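Peroxiredoxin (Akkermansia muciniphila, PDB 6KHX) probably reduces hydrogen peroxide and organic hydroperoxides, as a typical 2-Cys peroxiredoxin of the thioredoxin-fold superfamily. Local coordinates at residues 50-60 and 89-99; 59-68 and 163-174. All coordinates share one frame; numbering follows the deposited sequence.

Contact 1: 50-60 and 89-99; sequences PTELIGFQEAL and RDQGGIQGVSY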
loop_
_atom_site.group_PDB
_atom_site.type_symbol
_atom_site.label_atom_id
_atom_site.label_comp_id
_atom_site.label_asym_id
_atom_site.label_seq_id
_atom_site.Cartn_x
_atom_site.Cartn_y
_atom_site.Cartn_z
ATOM N N PRO B 50 -16.932 38.486 -27.245
ATOM C CA PRO B 50 -18.104 38.909 -28.031
ATOM C C PRO B 50 -17.821 39.030 -29.520
ATOM O O PRO B 50 -18.712 38.742 -30.325
ATOM C CB PRO B 50 -18.484 40.262 -27.408
ATOM C CG PRO B 50 -17.268 40.724 -26.711
ATOM C CD PRO B 50 -16.604 39.481 -26.206
ATOM N N THR B 51 -16.621 39.459 -29.921
ATOM C CA THR B 51 -16.344 39.542 -31.353
ATOM C C THR B 51 -16.344 38.161 -31.991
ATOM O O THR B 51 -16.878 37.981 -33.092
ATOM C CB THR B 51 -15.024 40.266 -31.606
ATOM O OG1 THR B 51 -13.918 39.378 -31.399
ATOM C CG2 THR B 51 -14.916 41.430 -30.669
ATOM N N GLU B 52 -15.782 37.166 -31.303
ATOM C CA GLU B 52 -15.818 35.806 -31.837
ATOM C C GLU B 52 -17.249 35.283 -31.912
ATOM O O GLU B 52 -17.650 34.689 -32.924
ATOM C CB GLU B 52 -14.935 34.889 -30.991
ATOM C CG GLU B 52 -13.479 35.338 -30.952
ATOM C CD GLU B 52 -12.567 34.360 -30.234
ATOM O OE1 GLU B 52 -11.711 33.739 -30.904
ATOM O OE2 GLU B 52 -12.714 34.207 -29.002
ATOM N N LEU B 53 -18.044 35.516 -30.866
ATOM C CA LEU B 53 -19.418 35.019 -30.865
ATOM C C LEU B 53 -20.251 35.677 -31.964
ATOM O O LEU B 53 -20.995 35.001 -32.693
ATOM C CB LEU B 53 -20.052 35.236 -29.490
ATOM C CG LEU B 53 -19.624 34.256 -28.389
ATOM C CD1 LEU B 53 -19.530 34.923 -27.019
ATOM C CD2 LEU B 53 -20.580 33.070 -28.336
ATOM N N ILE B 54 -20.134 37.001 -32.102
ATOM C CA ILE B 54 -20.884 37.719 -33.127
ATOM C C ILE B 54 -20.430 37.302 -34.520
ATOM O O ILE B 54 -21.257 37.103 -35.418
ATOM C CB ILE B 54 -20.764 39.237 -32.914
ATOM C CG1 ILE B 54 -21.509 39.639 -31.644
ATOM C CG2 ILE B 54 -21.335 39.983 -34.107
ATOM C CD1 ILE B 54 -21.165 41.022 -31.150
ATOM N N GLY B 55 -19.118 37.159 -34.731
ATOM C CA GLY B 55 -18.644 36.725 -36.031
ATOM C C GLY B 55 -19.154 35.346 -36.406
ATOM O O GLY B 55 -19.536 35.109 -37.555
ATOM N N PHE B 56 -19.189 34.421 -35.439
ATOM C CA PHE B 56 -19.777 33.111 -35.711
ATOM C C PHE B 56 -21.255 33.238 -36.058
ATOM O O PHE B 56 -21.776 32.476 -36.883
ATOM C CB PHE B 56 -19.584 32.171 -34.519
ATOM C CG PHE B 56 -18.341 31.326 -34.609
ATOM C CD1 PHE B 56 -18.253 30.295 -35.529
ATOM C CD2 PHE B 56 -17.274 31.544 -33.752
ATOM C CE1 PHE B 56 -17.111 29.518 -35.614
ATOM C CE2 PHE B 56 -16.138 30.768 -33.829
ATOM C CZ PHE B 56 -16.057 29.752 -34.760
ATOM N N GLN B 57 -21.956 34.179 -35.420
ATOM C CA GLN B 57 -23.345 34.429 -35.803
ATOM C C GLN B 57 -23.446 34.913 -37.247
ATOM O O GLN B 57 -24.349 34.501 -37.985
ATOM C CB GLN B 57 -23.984 35.439 -34.857
ATOM C CG GLN B 57 -25.423 35.781 -35.203
ATOM C CD GLN B 57 -26.364 34.594 -35.085
ATOM O OE1 GLN B 57 -26.252 33.785 -34.163
ATOM N NE2 GLN B 57 -27.310 34.496 -36.009
ATOM N N GLU B 58 -22.533 35.799 -37.666
ATOM C CA GLU B 58 -22.605 36.356 -39.016
ATOM C C GLU B 58 -22.336 35.297 -40.075
ATOM O O GLU B 58 -22.890 35.367 -41.179
ATOM C CB GLU B 58 -21.601 37.505 -39.188
ATOM C CG GLU B 58 -21.601 38.595 -38.111
ATOM C CD GLU B 58 -22.823 39.502 -38.140
ATOM O OE1 GLU B 58 -23.857 39.121 -38.727
ATOM O OE2 GLU B 58 -22.747 40.612 -37.567
ATOM N N ALA B 59 -21.482 34.325 -39.766
ATOM C CA ALA B 59 -21.133 33.249 -40.680
ATOM C C ALA B 59 -22.007 32.012 -40.496
ATOM O O ALA B 59 -21.679 30.950 -41.031
ATOM C CB ALA B 59 -19.656 32.878 -40.510
ATOM N N LEU B 60 -23.108 32.123 -39.750
ATOM C CA LEU B 60 -23.890 30.937 -39.426
ATOM C C LEU B 60 -24.413 30.251 -40.680
ATOM O O LEU B 60 -24.508 29.019 -40.715
ATOM C CB LEU B 60 -25.047 31.303 -38.498
ATOM C CG LEU B 60 -25.696 30.129 -37.763
ATOM C CD1 LEU B 60 -24.637 29.282 -37.074
ATOM C CD2 LEU B 60 -26.736 30.619 -36.768
ATOM N N ARG B 89 -25.047 45.170 -28.938
ATOM C CA ARG B 89 -23.641 45.028 -29.310
ATOM C C ARG B 89 -22.873 46.326 -29.097
ATOM O O ARG B 89 -21.704 46.305 -28.695
ATOM C CB ARG B 89 -23.531 44.585 -30.768
ATOM C CG ARG B 89 -24.267 43.301 -31.064
ATOM C CD ARG B 89 -24.077 42.852 -32.497
ATOM N NE ARG B 89 -24.821 41.620 -32.744
ATOM C CZ ARG B 89 -24.850 40.973 -33.906
ATOM N NH1 ARG B 89 -24.176 41.440 -34.952
ATOM N NH2 ARG B 89 -25.564 39.859 -34.023
ATOM N N ASP B 90 -23.516 47.470 -29.351
ATOM C CA ASP B 90 -22.849 48.755 -29.174
ATOM C C ASP B 90 -22.552 49.060 -27.712
ATOM O O ASP B 90 -21.867 50.048 -27.427
ATOM C CB ASP B 90 -23.689 49.869 -29.812
ATOM C CG ASP B 90 -25.140 49.855 -29.350
ATOM O OD1 ASP B 90 -25.404 50.152 -28.163
ATOM O OD2 ASP B 90 -26.021 49.541 -30.184
ATOM N N GLN B 91 -23.027 48.224 -26.792
ATOM C CA GLN B 91 -22.697 48.321 -25.378
ATOM C C GLN B 91 -21.813 47.168 -24.923
ATOM O O GLN B 91 -21.658 46.953 -23.717
ATOM C CB GLN B 91 -23.983 48.353 -24.554
ATOM C CG GLN B 91 -24.865 49.549 -24.853
ATOM C CD GLN B 91 -26.099 49.588 -23.983
ATOM O OE1 GLN B 91 -27.188 49.937 -24.446
ATOM N NE2 GLN B 91 -25.943 49.221 -22.715
ATOM N N GLY B 92 -21.220 46.436 -25.860
ATOM C CA GLY B 92 -20.404 45.280 -25.554
ATOM C C GLY B 92 -21.147 43.964 -25.504
ATOM O O GLY B 92 -20.536 42.941 -25.176
ATOM N N GLY B 93 -22.438 43.952 -25.839
ATOM C CA GLY B 93 -23.237 42.748 -25.770
ATOM C C GLY B 93 -23.152 41.892 -27.022
ATOM O O GLY B 93 -22.483 42.219 -28.002
ATOM N N ILE B 94 -23.859 40.764 -26.976
ATOM C CA ILE B 94 -23.880 39.813 -28.083
ATOM C C ILE B 94 -25.315 39.608 -28.555
ATOM O O ILE B 94 -25.728 38.484 -28.865
ATOM C CB ILE B 94 -23.225 38.474 -27.690
ATOM C CG1 ILE B 94 -23.890 37.887 -26.441
ATOM C CG2 ILE B 94 -21.719 38.640 -27.500
ATOM C CD1 ILE B 94 -23.576 36.439 -26.231
ATOM N N GLN B 95 -26.079 40.696 -28.617
ATOM C CA GLN B 95 -27.443 40.630 -29.124
ATOM C C GLN B 95 -27.454 40.039 -30.526
ATOM O O GLN B 95 -26.605 40.362 -31.360
ATOM C CB GLN B 95 -28.055 42.032 -29.145
ATOM C CG GLN B 95 -29.568 42.081 -29.226
ATOM C CD GLN B 95 -30.110 43.484 -28.975
ATOM O OE1 GLN B 95 -30.466 43.837 -27.846
ATOM N NE2 GLN B 95 -30.165 44.293 -30.027
ATOM N N GLY B 96 -28.418 39.157 -30.783
ATOM C CA GLY B 96 -28.555 38.532 -32.080
ATOM C C GLY B 96 -27.830 37.216 -32.260
ATOM O O GLY B 96 -28.007 36.572 -33.304
ATOM N N VAL B 97 -27.014 36.797 -31.295
ATOM C CA VAL B 97 -26.396 35.476 -31.351
ATOM C C VAL B 97 -27.458 34.428 -31.037
ATOM O O VAL B 97 -28.075 34.454 -29.967
ATOM C CB VAL B 97 -25.206 35.382 -30.390
ATOM C CG1 VAL B 97 -24.709 33.948 -30.301
ATOM C CG2 VAL B 97 -24.088 36.310 -30.852
ATOM N N SER B 98 -27.709 33.525 -31.990
ATOM C CA SER B 98 -28.840 32.611 -31.909
ATOM C C SER B 98 -28.464 31.141 -31.760
ATOM O O SER B 98 -29.328 30.346 -31.377
ATOM C CB SER B 98 -29.724 32.753 -33.154
ATOM O OG SER B 98 -28.987 32.438 -34.324
ATOM N N TYR B 99 -27.226 30.755 -32.073
ATOM C CA TYR B 99 -26.805 29.370 -31.925
ATOM C C TYR B 99 -26.619 29.035 -30.443
ATOM O O TYR B 99 -26.577 29.930 -29.594
ATOM C CB TYR B 99 -25.529 29.118 -32.730
ATOM C CG TYR B 99 -24.379 30.019 -32.376
ATOM C CD1 TYR B 99 -23.532 29.709 -31.319
ATOM C CD2 TYR B 99 -24.129 31.173 -33.104
ATOM C CE1 TYR B 99 -22.475 30.530 -30.992
ATOM C CE2 TYR B 99 -23.072 31.999 -32.787
ATOM C CZ TYR B 99 -22.252 31.675 -31.730
ATOM O OH TYR B 99 -21.204 32.496 -31.410
#
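From Ile-94 to Val-97 the loop 89-99 makes a type II beta turn and follows helix 48-58 in the helix's own direction, with Ile-94 CA 5.8 Å from Pro-50 CA and Val-97 CA 5.5 Å from Gln-57 CA. Side-chain bonds to backbone atoms do much to hold this irregular segment. Tyr-99 OH donates to Leu-53 O at 2.8 Å, in the carbonyl plane and on a lone pair, although that oxygen already accepts the helical bond from Gln-57 N. The phenol lies roughly perpendicular to the Leu-53 side chain, whose CD2 is the atom nearest its OH. Gln-57 leaves the helix with CG anti to the backbone N (chi1 179°) and bends at chi2, which carries OE1 to Ser-98 N, 2.6 Å away; the N-H comes from above the amide carbonyl plane. Further back, Arg-89 stretches out so that NE and NH2 both hold Gln-95 O, which keeps the guanidinium edge-on to the turn and limits its rotation. Ile-54 CG2 covers one face of this group, 3.3 Å above its plane, while Glu-58 OE2 forms a salt bridge with NH1 at 3.1 Å. Ile-94 CG2 packs on Pro-50 CB at 3.6 Å. Helix 48-58, which in peroxiredoxins carries the peroxidatic cysteine in its first turn, is flanked here by Trp-84 of helix 78-85, against Pro-50 and Leu-53, and by Phe-39 of strand 35-40, whose ring stacks with Phe-56.

Contact 2: 59-68 and 163-174; sequences ALGEFDKRDV and IDEAIRVVDALQ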
loop_
_atom_site.group_PDB
_atom_site.type_symbol
_atom_site.label_atom_id
_atom_site.label_comp_id
_atom_site.label_asym_id
_atom_site.label_seq_id
_atom_site.Cartn_x
_atom_site.Cartn_y
_atom_site.Cartn_z
ATOM N N ALA B 59 -21.482 34.325 -39.766
ATOM C CA ALA B 59 -21.133 33.249 -40.680
ATOM C C ALA B 59 -22.007 32.012 -40.496
ATOM O O ALA B 59 -21.679 30.950 -41.031
ATOM C CB ALA B 59 -19.656 32.878 -40.510
ATOM N N LEU B 60 -23.108 32.123 -39.750
ATOM C CA LEU B 60 -23.890 30.937 -39.426
ATOM C C LEU B 60 -24.413 30.251 -40.680
ATOM O O LEU B 60 -24.508 29.019 -40.715
ATOM C CB LEU B 60 -25.047 31.303 -38.498
ATOM C CG LEU B 60 -25.696 30.129 -37.763
ATOM C CD1 LEU B 60 -24.637 29.282 -37.074
ATOM C CD2 LEU B 60 -26.736 30.619 -36.768
ATOM N N GLY B 61 -24.737 31.020 -41.721
ATOM C CA GLY B 61 -25.227 30.412 -42.946
ATOM C C GLY B 61 -24.181 29.548 -43.625
ATOM O O GLY B 61 -24.499 28.488 -44.172
ATOM N N GLU B 62 -22.918 29.981 -43.584
ATOM C CA GLU B 62 -21.843 29.194 -44.180
ATOM C C GLU B 62 -21.698 27.834 -43.504
ATOM O O GLU B 62 -21.382 26.838 -44.167
ATOM C CB GLU B 62 -20.524 29.967 -44.093
ATOM C CG GLU B 62 -20.498 31.233 -44.926
ATOM C CD GLU B 62 -20.722 30.968 -46.404
ATOM O OE1 GLU B 62 -20.018 30.103 -46.976
ATOM O OE2 GLU B 62 -21.626 31.612 -46.983
ATOM N N PHE B 63 -21.938 27.767 -42.191
ATOM C CA PHE B 63 -21.880 26.480 -41.508
ATOM C C PHE B 63 -23.151 25.671 -41.729
ATOM O O PHE B 63 -23.082 24.446 -41.878
ATOM C CB PHE B 63 -21.611 26.686 -40.018
ATOM C CG PHE B 63 -20.238 27.218 -39.722
ATOM C CD1 PHE B 63 -19.134 26.379 -39.761
ATOM C CD2 PHE B 63 -20.046 28.555 -39.419
ATOM C CE1 PHE B 63 -17.863 26.862 -39.497
ATOM C CE2 PHE B 63 -18.775 29.045 -39.154
ATOM C CZ PHE B 63 -17.685 28.195 -39.192
ATOM N N ASP B 64 -24.311 26.335 -41.778
ATOM C CA ASP B 64 -25.555 25.629 -42.082
ATOM C C ASP B 64 -25.471 24.924 -43.431
ATOM O O ASP B 64 -25.907 23.774 -43.562
ATOM C CB ASP B 64 -26.750 26.589 -42.057
ATOM C CG ASP B 64 -27.054 27.117 -40.663
ATOM O OD1 ASP B 64 -26.756 26.411 -39.674
ATOM O OD2 ASP B 64 -27.598 28.237 -40.550
ATOM N N LYS B 65 -24.923 25.602 -44.449
ATOM C CA LYS B 65 -24.797 24.967 -45.759
ATOM C C LYS B 65 -23.949 23.704 -45.697
ATOM O O LYS B 65 -24.140 22.790 -46.507
ATOM C CB LYS B 65 -24.198 25.937 -46.780
ATOM C CG LYS B 65 -25.009 27.195 -47.021
ATOM C CD LYS B 65 -24.450 28.003 -48.189
ATOM C CE LYS B 65 -22.951 28.202 -48.089
ATOM N NZ LYS B 65 -22.457 29.051 -49.208
ATOM N N ARG B 66 -23.019 23.626 -44.748
ATOM C CA ARG B 66 -22.127 22.482 -44.626
ATOM C C ARG B 66 -22.558 21.484 -43.555
ATOM O O ARG B 66 -21.755 20.627 -43.166
ATOM C CB ARG B 66 -20.701 22.962 -44.368
ATOM C CG ARG B 66 -19.969 23.380 -45.628
ATOM C CD ARG B 66 -18.763 24.221 -45.295
ATOM N NE ARG B 66 -19.045 25.630 -45.521
ATOM C CZ ARG B 66 -18.452 26.369 -46.450
ATOM N NH1 ARG B 66 -17.516 25.840 -47.227
ATOM N NH2 ARG B 66 -18.786 27.646 -46.586
ATOM N N ASP B 67 -23.796 21.577 -43.065
ATOM C CA ASP B 67 -24.322 20.633 -42.075
ATOM C C ASP B 67 -23.482 20.650 -40.801
ATOM O O ASP B 67 -23.199 19.609 -40.200
ATOM C CB ASP B 67 -24.425 19.216 -42.641
ATOM C CG ASP B 67 -25.804 18.908 -43.172
ATOM O OD1 ASP B 67 -26.652 19.827 -43.181
ATOM O OD2 ASP B 67 -26.042 17.747 -43.574
ATOM N N VAL B 68 -23.070 21.848 -40.398
ATOM C CA VAL B 68 -22.236 22.051 -39.224
ATOM C C VAL B 68 -23.049 22.865 -38.237
ATOM O O VAL B 68 -23.569 23.931 -38.581
ATOM C CB VAL B 68 -20.917 22.760 -39.564
ATOM C CG1 VAL B 68 -20.157 23.076 -38.290
ATOM C CG2 VAL B 68 -20.077 21.907 -40.498
ATOM N N ILE B 163 -12.597 32.494 -38.476
ATOM C CA ILE B 163 -13.670 31.706 -39.072
ATOM C C ILE B 163 -13.216 31.047 -40.364
ATOM O O ILE B 163 -13.637 29.924 -40.677
ATOM C CB ILE B 163 -14.904 32.599 -39.290
ATOM C CG1 ILE B 163 -15.468 33.023 -37.933
ATOM C CG2 ILE B 163 -15.937 31.926 -40.199
ATOM C CD1 ILE B 163 -16.929 33.364 -37.968
ATOM N N ASP B 164 -12.350 31.717 -41.128
ATOM C CA ASP B 164 -11.904 31.149 -42.393
ATOM C C ASP B 164 -11.199 29.818 -42.181
ATOM O O ASP B 164 -11.439 28.865 -42.928
ATOM C CB ASP B 164 -10.994 32.132 -43.126
ATOM C CG ASP B 164 -11.722 33.389 -43.548
ATOM O OD1 ASP B 164 -12.952 33.326 -43.758
ATOM O OD2 ASP B 164 -11.062 34.441 -43.682
ATOM N N GLU B 165 -10.334 29.727 -41.164
ATOM C CA GLU B 165 -9.627 28.475 -40.903
ATOM C C GLU B 165 -10.588 27.376 -40.457
ATOM O O GLU B 165 -10.423 26.209 -40.834
ATOM C CB GLU B 165 -8.531 28.693 -39.858
ATOM C CG GLU B 165 -7.651 27.464 -39.565
ATOM C CD GLU B 165 -6.939 26.904 -40.796
ATOM O OE1 GLU B 165 -6.648 27.676 -41.739
ATOM O OE2 GLU B 165 -6.657 25.686 -40.810
ATOM N N ALA B 166 -11.605 27.727 -39.666
ATOM C CA ALA B 166 -12.590 26.731 -39.262
ATOM C C ALA B 166 -13.340 26.185 -40.474
ATOM O O ALA B 166 -13.478 24.965 -40.642
ATOM C CB ALA B 166 -13.559 27.339 -38.249
ATOM N N ILE B 167 -13.815 27.080 -41.343
ATOM C CA ILE B 167 -14.510 26.647 -42.552
ATOM C C ILE B 167 -13.581 25.838 -43.452
ATOM O O ILE B 167 -13.999 24.851 -44.068
ATOM C CB ILE B 167 -15.129 27.860 -43.270
ATOM C CG1 ILE B 167 -16.344 28.343 -42.476
ATOM C CG2 ILE B 167 -15.520 27.517 -44.702
ATOM C CD1 ILE B 167 -16.926 29.625 -42.964
ATOM N N ARG B 168 -12.311 26.238 -43.548
ATOM C CA ARG B 168 -11.374 25.509 -44.399
ATOM C C ARG B 168 -11.177 24.088 -43.896
ATOM O O ARG B 168 -11.154 23.138 -44.687
ATOM C CB ARG B 168 -10.031 26.236 -44.453
ATOM C CG ARG B 168 -9.091 25.700 -45.514
ATOM C CD ARG B 168 -7.681 26.228 -45.341
ATOM N NE ARG B 168 -6.977 25.563 -44.249
ATOM C CZ ARG B 168 -6.293 24.429 -44.387
ATOM N NH1 ARG B 168 -6.220 23.844 -45.573
ATOM N NH2 ARG B 168 -5.676 23.881 -43.345
ATOM N N VAL B 169 -11.034 23.925 -42.578
ATOM C CA VAL B 169 -10.864 22.591 -42.016
ATOM C C VAL B 169 -12.136 21.767 -42.201
ATOM O O VAL B 169 -12.073 20.561 -42.475
ATOM C CB VAL B 169 -10.447 22.687 -40.536
ATOM C CG1 VAL B 169 -10.302 21.309 -39.944
ATOM C CG2 VAL B 169 -9.130 23.428 -40.409
ATOM N N VAL B 170 -13.306 22.399 -42.073
ATOM C CA VAL B 170 -14.556 21.692 -42.345
ATOM C C VAL B 170 -14.574 21.177 -43.778
ATOM O O VAL B 170 -14.907 20.013 -44.037
ATOM C CB VAL B 170 -15.765 22.600 -42.064
ATOM C CG1 VAL B 170 -17.030 21.986 -42.650
ATOM C CG2 VAL B 170 -15.925 22.825 -40.570
ATOM N N ASP B 171 -14.218 22.042 -44.732
ATOM C CA ASP B 171 -14.217 21.633 -46.133
ATOM C C ASP B 171 -13.222 20.509 -46.372
ATOM O O ASP B 171 -13.500 19.582 -47.138
ATOM C CB ASP B 171 -13.926 22.828 -47.045
ATOM C CG ASP B 171 -15.113 23.771 -47.166
ATOM O OD1 ASP B 171 -16.264 23.321 -46.951
ATOM O OD2 ASP B 171 -14.902 24.961 -47.486
ATOM N N ALA B 172 -12.058 20.565 -45.723
ATOM C CA ALA B 172 -11.084 19.493 -45.895
ATOM C C ALA B 172 -11.612 18.169 -45.343
ATOM O O ALA B 172 -11.482 17.120 -45.991
ATOM C CB ALA B 172 -9.763 19.869 -45.226
ATOM N N LEU B 173 -12.216 18.195 -44.152
ATOM C CA LEU B 173 -12.757 16.964 -43.584
ATOM C C LEU B 173 -13.834 16.379 -44.488
ATOM O O LEU B 173 -13.837 15.173 -44.771
ATOM C CB LEU B 173 -13.319 17.219 -42.185
ATOM C CG LEU B 173 -14.093 16.015 -41.628
ATOM C CD1 LEU B 173 -13.158 14.841 -41.443
ATOM C CD2 LEU B 173 -14.826 16.329 -40.327
ATOM N N GLN B 174 -14.749 17.227 -44.967
ATOM C CA GLN B 174 -15.834 16.740 -45.811
ATOM C C GLN B 174 -15.307 16.228 -47.148
ATOM O O GLN B 174 -15.808 15.228 -47.677
ATOM C CB GLN B 174 -16.872 17.842 -46.016
ATOM C CG GLN B 174 -17.710 18.108 -44.771
ATOM C CD GLN B 174 -18.651 19.286 -44.927
ATOM O OE1 GLN B 174 -18.596 20.013 -45.919
ATOM N NE2 GLN B 174 -19.532 19.473 -43.949
#
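Two flat groups of 59-68, the Phe-63 ring and the Arg-66 guanidinium, share the side chain of Ile-167: its CD1 lies over one face of the ring with Ala-166 CB at the ring's edge, while its CG2 sits 3.5 Å above the centre of the guanidinium, which has Asp-171 OD1 in plane at its edge. This is helix-to-helix packing in a thioredoxin fold: helix 60-65 and the 163-174 part of helix 163-179 run nearly parallel, 6° between axes and 11.2 Å at closest approach, and illustrate how a polar rim can close an apolar seam. Along that seam Ala-59 CB meets Ile-163 CD1, and Val-68 and Val-170 reach tip to tip through CG2 and CG1, 3.7 Å apart. Arg-66 bends at chi3 (-102°), turning NE back to Glu-62 O at 3.0 Å and NH2 to Glu-62 OE1 in a salt bridge. NH1 meets Asp-171 OD1 on its syn lone pair at 2.8 Å, completing a network with Glu-62 and Lys-65. A leucine at Arg-66 would probably leave the Asp-171 carboxylate without this charged mate and Glu-62 O without its side-chain donor. Helix 60-65 ends in a Schellman motif, Val-68 N bonding to Phe-63 O, with Asp-67 at positive phi as the C-prime residue. Gln-174 NE2 donates to O of Arg-66, the residue before Asp-67, at 2.6 Å, approaching in plane along a lone-pair direction of that oxygen.

Overall arrangement
Contacts 1 and 2 draw on one continuous run of chain: helix 48-58 and helix 60-65 follow each other, and Ala-59 and Leu-60 belong to both. The centres lie about 17 Å apart, yet the two contacts touch where Phe-56 CE1 meets Phe-63 CZ at 3.9 Å and where Ile-163 packs on the last turn of helix 48-58. Contact 1 is the more buried, pairing a helix with an irregular loop, so that many of its polar bonds end on backbone atoms; its one salt bridge joins exposed Glu-58 to partly exposed Arg-89. Contact 2 joins regular helices through an aliphatic seam, beside a salt-bridge network running from exposed Lys-65 to buried Asp-171. Both also reach the second subunit, whose Leu-185 packs against Glu-52 and Ile-163.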